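Local coordinates for CaaX farnesyltransferase alpha subunit Ram2 (Aspergillus fumigatus, PDB 4L9P), which forms, with its beta subunit, the protein farnesyltransferase that attaches farnesyl groups to CAAX proteins, and probably also takes part in CAAX-protein geranylgeranylation, at residues A[52-63]-A[76-87]. The protein carries 1 engineered substitution. Numbering follows the deposited sequence. Where two conformers were deposited one is given.
Sequences EYLEATSYLRAV and LTGDIISMNPAH. With EDO (1,2-ethanediol), chain F; EDO (1,2-ethanediol), chain G.
With CG turned anti to the backbone N (chi1 -174°), Y53 sends its ring across to the end of helix 71-83, where N84 presents its amide. N84 ND2 donates to Y53 OH over 3.1 Å, nearly straight at an N-H...O angle of 168°, with the phenol oxygen in the amide plane. H87 meets the same oxygen with its ring edge, CD2 to Y53 OH being 3.3 Å. Y53 OH is also hydrogen-bonded to D148 of the beta subunit Ram1, at the subunit interface. Nearer the tyrosine backbone, M83 CB packs 3.9 Å from Y53 CD1, while M83 SD lies at the ring edge in a Met-aromatic contact, 5.4 Å from the ring centroid. The bend at chi3 carries M83 CE to within 3.7 Å of A56 CB.

Between the helix axes, 10.0 Å apart at closest approach, two side chains act as knobs into holes. I80 enters among Y53, A56, T57 and L60, with CD1 3.6 Å from L60 CB; L76 is received by A56, Y59, L60 and V63. A56 and I80 mark the nearest backbone approach, CA to CA 6.6 Å, consistent with the small side chain of A56. Helix 88-100 continues the packing beyond L60 and V63 through Y93. The segments run roughly antiparallel, 141° between N-to-C directions, in keeping with the helical hairpins of the prenyltransferase alpha subunit.

Around N84 the chain leaves the helix in an Asx turn, A86 N reaching OD1 from above the carbonyl plane; with ND2 held in plane by Y53, both ends of the amide have a partner, which should limit its rotation. The chemistry is thus divided: an apolar hairpin core, and at one margin a phenol joining this turn to a Ram1 carboxylate, which would probably polarise the hydroxyl.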
loop_
_atom_site.group_PDB
_atom_site.type_symbol
_atom_site.label_atom_id
_atom_site.label_comp_id
_atom_site.label_asym_id
_atom_site.label_seq_id
_atom_site.Cartn_x
_atom_site.Cartn_y
_atom_site.Cartn_z
ATOM N N GLU A 52 -15.990 4.100 -30.605
ATOM C CA GLU A 52 -16.300 2.687 -30.355
ATOM C C GLU A 52 -16.539 2.440 -28.864
ATOM O O GLU A 52 -17.430 1.678 -28.480
ATOM C CB GLU A 52 -15.141 1.788 -30.816
ATOM C CG GLU A 52 -14.932 1.806 -32.320
ATOM C CD GLU A 52 -14.082 2.971 -32.831
ATOM O OE1 GLU A 52 -13.754 3.930 -32.076
ATOM O OE2 GLU A 52 -13.749 2.911 -34.030
ATOM N N TYR A 53 -15.715 3.071 -28.015
ATOM C CA TYR A 53 -15.849 2.877 -26.579
ATOM C C TYR A 53 -17.096 3.594 -26.059
ATOM O O TYR A 53 -17.800 3.059 -25.197
ATOM C CB TYR A 53 -14.569 3.379 -25.893
ATOM C CG TYR A 53 -14.508 3.116 -24.384
ATOM C CD1 TYR A 53 -14.165 1.848 -23.898
ATOM C CD2 TYR A 53 -14.816 4.121 -23.461
ATOM C CE1 TYR A 53 -14.072 1.580 -22.560
ATOM C CE2 TYR A 53 -14.686 3.888 -22.078
ATOM C CZ TYR A 53 -14.336 2.619 -21.647
ATOM O OH TYR A 53 -14.192 2.412 -20.309
ATOM N N LEU A 54 -17.385 4.803 -26.558
ATOM C CA LEU A 54 -18.622 5.488 -26.163
ATOM C C LEU A 54 -19.831 4.620 -26.496
ATOM O O LEU A 54 -20.725 4.429 -25.656
ATOM C CB LEU A 54 -18.791 6.858 -26.866
ATOM C CG LEU A 54 -17.961 8.040 -26.418
ATOM C CD1 LEU A 54 -18.173 9.196 -27.425
ATOM C CD2 LEU A 54 -18.421 8.385 -24.988
ATOM N N GLU A 55 -19.855 4.045 -27.697
ATOM C CA GLU A 55 -21.027 3.276 -28.089
ATOM C C GLU A 55 -21.144 2.003 -27.242
ATOM O O GLU A 55 -22.222 1.715 -26.671
ATOM C CB GLU A 55 -20.980 2.885 -29.575
ATOM C CG GLU A 55 -22.275 2.154 -29.914
ATOM C CD GLU A 55 -22.361 1.611 -31.293
ATOM O OE1 GLU A 55 -21.467 0.862 -31.748
ATOM O OE2 GLU A 55 -23.375 1.905 -31.916
ATOM N N ALA A 56 -20.041 1.261 -27.103
ATOM C CA ALA A 56 -20.086 -0.007 -26.362
ATOM C C ALA A 56 -20.556 0.242 -24.926
ATOM O O ALA A 56 -21.394 -0.492 -24.370
ATOM C CB ALA A 56 -18.703 -0.725 -26.408
ATOM N N THR A 57 -19.970 1.242 -24.284
ATOM C CA THR A 57 -20.354 1.506 -22.896
ATOM C C THR A 57 -21.776 2.015 -22.714
ATOM O O THR A 57 -22.379 1.765 -21.675
ATOM C CB THR A 57 -19.332 2.472 -22.198
ATOM O OG1 THR A 57 -19.228 3.689 -22.967
ATOM C CG2 THR A 57 -17.945 1.805 -22.043
ATOM N N SER A 58 -22.324 2.723 -23.724
ATOM C CA SER A 58 -23.725 3.121 -23.661
ATOM C C SER A 58 -24.665 1.891 -23.747
ATOM O O SER A 58 -25.692 1.824 -23.054
ATOM C CB SER A 58 -24.017 4.168 -24.749
ATOM O OG SER A 58 -23.176 5.320 -24.579
ATOM N N TYR A 59 -24.288 0.896 -24.537
ATOM C CA TYR A 59 -25.044 -0.375 -24.537
ATOM C C TYR A 59 -24.834 -1.131 -23.213
ATOM O O TYR A 59 -25.753 -1.762 -22.703
ATOM C CB TYR A 59 -24.659 -1.267 -25.767
ATOM C CG TYR A 59 -25.456 -0.848 -26.983
ATOM C CD1 TYR A 59 -25.019 0.178 -27.806
ATOM C CD2 TYR A 59 -26.701 -1.382 -27.200
ATOM C CE1 TYR A 59 -25.803 0.608 -28.915
ATOM C CE2 TYR A 59 -27.476 -0.936 -28.267
ATOM C CZ TYR A 59 -27.003 0.027 -29.099
ATOM O OH TYR A 59 -27.749 0.472 -30.193
ATOM N N LEU A 60 -23.623 -1.048 -22.619
ATOM C CA LEU A 60 -23.418 -1.729 -21.351
ATOM C C LEU A 60 -24.314 -1.119 -20.249
ATOM O O LEU A 60 -24.907 -1.851 -19.426
ATOM C CB LEU A 60 -21.915 -1.624 -20.955
ATOM C CG LEU A 60 -21.651 -2.472 -19.690
ATOM C CD1 LEU A 60 -21.775 -3.964 -19.967
ATOM C CD2 LEU A 60 -20.271 -2.148 -19.053
ATOM N N ARG A 61 -24.428 0.198 -20.241
ATOM C CA ARG A 61 -25.317 0.825 -19.263
ATOM C C ARG A 61 -26.742 0.264 -19.407
ATOM O O ARG A 61 -27.396 -0.038 -18.416
ATOM C CB ARG A 61 -25.362 2.357 -19.423
ATOM C CG ARG A 61 -24.201 3.033 -18.730
ATOM C CD ARG A 61 -24.383 4.574 -18.687
ATOM N NE ARG A 61 -24.011 5.076 -19.986
ATOM C CZ ARG A 61 -22.796 5.449 -20.373
ATOM N NH1 ARG A 61 -21.750 5.532 -19.534
ATOM N NH2 ARG A 61 -22.663 5.801 -21.628
ATOM N N ALA A 62 -27.207 0.107 -20.645
ATOM C CA ALA A 62 -28.556 -0.389 -20.854
ATOM C C ALA A 62 -28.727 -1.833 -20.410
ATOM O O ALA A 62 -29.730 -2.177 -19.781
ATOM C CB ALA A 62 -28.933 -0.251 -22.369
ATOM N N VAL A 63 -27.807 -2.718 -20.786
ATOM C CA VAL A 63 -27.961 -4.105 -20.373
ATOM C C VAL A 63 -27.881 -4.263 -18.857
ATOM O O VAL A 63 -28.620 -5.061 -18.277
ATOM C CB VAL A 63 -27.054 -5.126 -21.137
ATOM C CG1 VAL A 63 -27.516 -5.215 -22.585
ATOM C CG2 VAL A 63 -25.577 -4.774 -21.070
ATOM N N LEU A 76 -20.540 -8.417 -25.383
ATOM C CA LEU A 76 -20.322 -6.987 -25.153
ATOM C C LEU A 76 -19.254 -6.790 -24.046
ATOM O O LEU A 76 -18.368 -5.930 -24.149
ATOM C CB LEU A 76 -21.641 -6.350 -24.691
ATOM C CG LEU A 76 -21.540 -4.875 -24.269
ATOM C CD1 LEU A 76 -20.942 -3.956 -25.352
ATOM C CD2 LEU A 76 -22.891 -4.341 -23.808
ATOM N N THR A 77 -19.374 -7.551 -22.975
ATOM C CA THR A 77 -18.344 -7.416 -21.922
ATOM C C THR A 77 -16.947 -7.770 -22.443
ATOM O O THR A 77 -15.986 -7.108 -22.053
ATOM C CB THR A 77 -18.646 -8.271 -20.676
ATOM O OG1 THR A 77 -18.546 -9.697 -20.933
ATOM C CG2 THR A 77 -19.970 -7.884 -20.006
ATOM N N GLY A 78 -16.819 -8.752 -23.313
ATOM C CA GLY A 78 -15.515 -9.100 -23.853
ATOM C C GLY A 78 -14.980 -7.977 -24.744
ATOM O O GLY A 78 -13.758 -7.691 -24.740
ATOM N N ASP A 79 -15.900 -7.327 -25.485
ATOM C CA ASP A 79 -15.488 -6.226 -26.363
ATOM C C ASP A 79 -14.958 -5.036 -25.502
ATOM O O ASP A 79 -13.890 -4.445 -25.775
ATOM C CB ASP A 79 -16.700 -5.785 -27.203
ATOM C CG ASP A 79 -16.327 -4.815 -28.294
ATOM O OD1 ASP A 79 -15.141 -4.750 -28.683
ATOM O OD2 ASP A 79 -17.225 -4.137 -28.769
ATOM N N ILE A 80 -15.691 -4.706 -24.449
ATOM C CA ILE A 80 -15.264 -3.598 -23.605
ATOM C C ILE A 80 -13.948 -3.932 -22.916
ATOM O O ILE A 80 -13.076 -3.088 -22.816
ATOM C CB ILE A 80 -16.338 -3.234 -22.560
ATOM C CG1 ILE A 80 -17.527 -2.578 -23.339
ATOM C CG2 ILE A 80 -15.757 -2.221 -21.523
ATOM C CD1 ILE A 80 -18.751 -2.356 -22.532
ATOM N N ILE A 81 -13.804 -5.155 -22.438
ATOM C CA ILE A 81 -12.522 -5.595 -21.854
ATOM C C ILE A 81 -11.361 -5.490 -22.831
ATOM O O ILE A 81 -10.237 -5.110 -22.402
ATOM C CB ILE A 81 -12.652 -7.034 -21.242
ATOM C CG1 ILE A 81 -13.474 -6.932 -19.958
ATOM C CG2 ILE A 81 -11.257 -7.682 -20.986
ATOM C CD1 ILE A 81 -14.007 -8.298 -19.432
ATOM N N SER A 82 -11.617 -5.776 -24.110
ATOM C CA SER A 82 -10.554 -5.621 -25.128
ATOM C C SER A 82 -10.116 -4.156 -25.248
ATOM O O SER A 82 -8.961 -3.882 -25.544
ATOM C CB SER A 82 -11.001 -6.184 -26.494
ATOM O OG SER A 82 -11.802 -5.274 -27.235
ATOM N N MET A 83 -11.031 -3.224 -25.028
ATOM C CA MET A 83 -10.687 -1.792 -25.087
ATOM C C MET A 83 -10.119 -1.242 -23.798
ATOM O O MET A 83 -9.254 -0.364 -23.822
ATOM C CB MET A 83 -11.907 -0.956 -25.505
ATOM C CG MET A 83 -12.274 -1.186 -26.991
ATOM S SD MET A 83 -13.710 -0.188 -27.443
ATOM C CE MET A 83 -15.010 -1.165 -26.795
ATOM N N ASN A 84 -10.589 -1.762 -22.668
ATOM C CA ASN A 84 -10.209 -1.252 -21.341
ATOM C C ASN A 84 -10.325 -2.363 -20.304
ATOM O O ASN A 84 -11.379 -2.550 -19.694
ATOM C CB ASN A 84 -11.087 -0.087 -20.946
ATOM C CG ASN A 84 -10.748 0.451 -19.576
ATOM O OD1 ASN A 84 -9.724 0.060 -18.967
ATOM N ND2 ASN A 84 -11.606 1.336 -19.056
ATOM N N PRO A 85 -9.253 -3.121 -20.116
ATOM C CA PRO A 85 -9.324 -4.243 -19.177
ATOM C C PRO A 85 -9.315 -3.747 -17.723
ATOM O O PRO A 85 -9.498 -4.562 -16.830
ATOM C CB PRO A 85 -8.035 -5.039 -19.463
ATOM C CG PRO A 85 -7.102 -4.046 -19.973
ATOM C CD PRO A 85 -7.953 -3.081 -20.821
ATOM N N ALA A 86 -9.149 -2.462 -17.489
ATOM C CA ALA A 86 -9.239 -1.924 -16.119
ATOM C C ALA A 86 -10.631 -1.362 -15.787
ATOM O O ALA A 86 -10.805 -0.579 -14.853
ATOM C CB ALA A 86 -8.150 -0.852 -15.908
ATOM N N HIS A 87 -11.654 -1.782 -16.535
ATOM C CA HIS A 87 -13.031 -1.355 -16.234
ATOM C C HIS A 87 -13.585 -2.347 -15.232
ATOM O O HIS A 87 -14.058 -3.421 -15.613
ATOM C CB HIS A 87 -13.787 -1.384 -17.567
ATOM C CG HIS A 87 -15.141 -0.751 -17.541
ATOM N ND1 HIS A 87 -16.191 -1.226 -16.772
ATOM C CD2 HIS A 87 -15.650 0.268 -18.295
ATOM C CE1 HIS A 87 -17.260 -0.482 -17.006
ATOM N NE2 HIS A 87 -16.952 0.451 -17.910
HETATM C C1 EDO F . -20.644 1.429 -18.149
HETATM O O1 EDO F . -20.068 0.775 -16.986
HETATM C C2 EDO F . -19.949 2.788 -18.296
HETATM O O2 EDO F . -18.615 2.605 -18.790
HETATM C C1 EDO G . -18.031 6.163 -21.181
HETATM O O1 EDO G . -19.364 5.699 -20.988
HETATM C C2 EDO G . -17.301 6.243 -19.866
HETATM O O2 EDO G . -17.329 4.991 -19.155
#